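Side-chain contact in conserved protein (Methanothermobacter thermautotrophicus, PDB 3BEY), which is of uncharacterised function but belongs to the carboxymuconolactone decarboxylase family of the AhpD-like clan, consistent with a peroxiredoxin-type activity: residues S41-V46 and A72-V77. Numbering follows the deposited sequence.
Sequences SVACSV and AEAAAV
Among CA atoms, A43 and A75 form the nearest pair, 4.7 Å apart. Both segments are helical, and their axes approach to 7.9 Å while crossing at -44° in roughly the same N-to-C sense. The close spacing is consistent with small side chains: three of the four residues that touch, A43, A74 and A75, are alanines.

The A43 methyl meets its partner at two places. Its CB lies 3.2 Å from the backbone O of A74, a tight van der Waals approach to a carbonyl, and 3.9 Å from the CB of A74, so it rests against both the backbone and the methyl of one residue. One turn on, V46 reaches A75 with both branches: CG1 and CG2 each lie 4.1 Å from A75 CB, so the methyl faces the fork of the valine. The CB of V46 points toward helix 68-90, and chi1 of 169° (CG1 anti to the backbone N) puts both methyls on the A75 side. No hydrogen bond spans the interface; the side chains that meet are apolar and buried.

Both serine hydroxyls of 41-46 bond back to their own helix: S41 OG to K37 O, and S45 OG to S41 O at 2.6 Å, tilted 22° from the carbonyl plane; that oxygen also accepts from S45 N.

The contact thus joins helix 34-47 to helix 68-90 in the all-helical AhpD-like fold. S45 packs against C53, T54 and H57 of helix 51-62, C53 being half of the C50–C53 disulfide. Other subunits close in as well, with I40 of a second subunit on A43 and A90 of a third on A75.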
loop_
_atom_site.group_PDB
_atom_site.type_symbol
_atom_site.label_atom_id
_atom_site.label_comp_id
_atom_site.label_asym_id
_atom_site.label_seq_id
_atom_site.Cartn_x
_atom_site.Cartn_y
_atom_site.Cartn_z
ATOM N N SER D 41 15.385 2.668 -8.502
ATOM C CA SER D 41 14.838 1.317 -8.347
ATOM C C SER D 41 14.901 0.847 -6.910
ATOM O O SER D 41 13.998 0.158 -6.430
ATOM C CB SER D 41 15.605 0.301 -9.189
ATOM O OG SER D 41 15.419 0.516 -10.567
ATOM N N VAL D 42 15.980 1.192 -6.227
ATOM C CA VAL D 42 16.124 0.774 -4.855
ATOM C C VAL D 42 15.154 1.550 -3.973
ATOM O O VAL D 42 14.368 0.951 -3.238
ATOM C CB VAL D 42 17.577 0.969 -4.366
ATOM C CG1 VAL D 42 17.663 0.719 -2.859
ATOM C CG2 VAL D 42 18.501 0.018 -5.113
ATOM N N ALA D 43 15.197 2.877 -4.068
ATOM C CA ALA D 43 14.325 3.731 -3.271
ATOM C C ALA D 43 12.844 3.385 -3.452
ATOM O O ALA D 43 12.083 3.402 -2.486
ATOM C CB ALA D 43 14.573 5.185 -3.612
ATOM N N CYS D 44 12.437 3.073 -4.681
ATOM C CA CYS D 44 11.048 2.707 -4.955
ATOM C C CYS D 44 10.691 1.347 -4.363
ATOM O O CYS D 44 9.561 1.133 -3.914
ATOM C CB CYS D 44 10.786 2.682 -6.460
ATOM S SG CYS D 44 10.463 4.297 -7.164
ATOM N N SER D 45 11.655 0.428 -4.372
ATOM C CA SER D 45 11.451 -0.907 -3.806
ATOM C C SER D 45 11.151 -0.761 -2.330
ATOM O O SER D 45 10.321 -1.484 -1.778
ATOM C CB SER D 45 12.709 -1.769 -3.958
ATOM O OG SER D 45 13.045 -1.944 -5.321
ATOM N N VAL D 46 11.848 0.187 -1.705
ATOM C CA VAL D 46 11.703 0.460 -0.287
ATOM C C VAL D 46 10.369 1.140 0.020
ATOM O O VAL D 46 9.694 0.774 0.983
ATOM C CB VAL D 46 12.880 1.345 0.219
ATOM C CG1 VAL D 46 12.604 1.872 1.630
ATOM C CG2 VAL D 46 14.162 0.520 0.219
ATOM N N ALA D 72 21.523 3.999 1.117
ATOM C CA ALA D 72 20.785 4.269 2.344
ATOM C C ALA D 72 20.084 5.619 2.265
ATOM O O ALA D 72 19.039 5.820 2.883
ATOM C CB ALA D 72 21.718 4.238 3.541
ATOM N N GLU D 73 20.672 6.545 1.508
ATOM C CA GLU D 73 20.107 7.880 1.329
ATOM C C GLU D 73 18.903 7.792 0.409
ATOM O O GLU D 73 17.935 8.531 0.572
ATOM C CB GLU D 73 21.155 8.820 0.731
ATOM C CG GLU D 73 20.606 10.134 0.175
ATOM C CD GLU D 73 19.892 10.987 1.218
ATOM O OE1 GLU D 73 19.875 10.607 2.412
ATOM O OE2 GLU D 73 19.347 12.042 0.829
ATOM N N ALA D 74 18.976 6.887 -0.562
ATOM C CA ALA D 74 17.889 6.672 -1.499
ATOM C C ALA D 74 16.687 6.180 -0.707
ATOM O O ALA D 74 15.569 6.632 -0.920
ATOM C CB ALA D 74 18.288 5.633 -2.543
ATOM N N ALA D 75 16.926 5.250 0.211
ATOM C CA ALA D 75 15.856 4.711 1.043
ATOM C C ALA D 75 15.302 5.802 1.948
ATOM O O ALA D 75 14.086 5.941 2.098
ATOM C CB ALA D 75 16.373 3.546 1.891
ATOM N N ALA D 76 16.205 6.568 2.551
ATOM C CA ALA D 76 15.833 7.660 3.441
ATOM C C ALA D 76 14.816 8.593 2.782
ATOM O O ALA D 76 13.920 9.116 3.448
ATOM C CB ALA D 76 17.068 8.444 3.842
ATOM N N VAL D 77 14.965 8.811 1.479
ATOM C CA VAL D 77 14.038 9.670 0.755
ATOM C C VAL D 77 12.697 8.941 0.606
ATOM O O VAL D 77 11.634 9.569 0.616
ATOM C CB VAL D 77 14.589 10.044 -0.647
ATOM C CG1 VAL D 77 13.564 10.878 -1.409
ATOM C CG2 VAL D 77 15.890 10.827 -0.502
#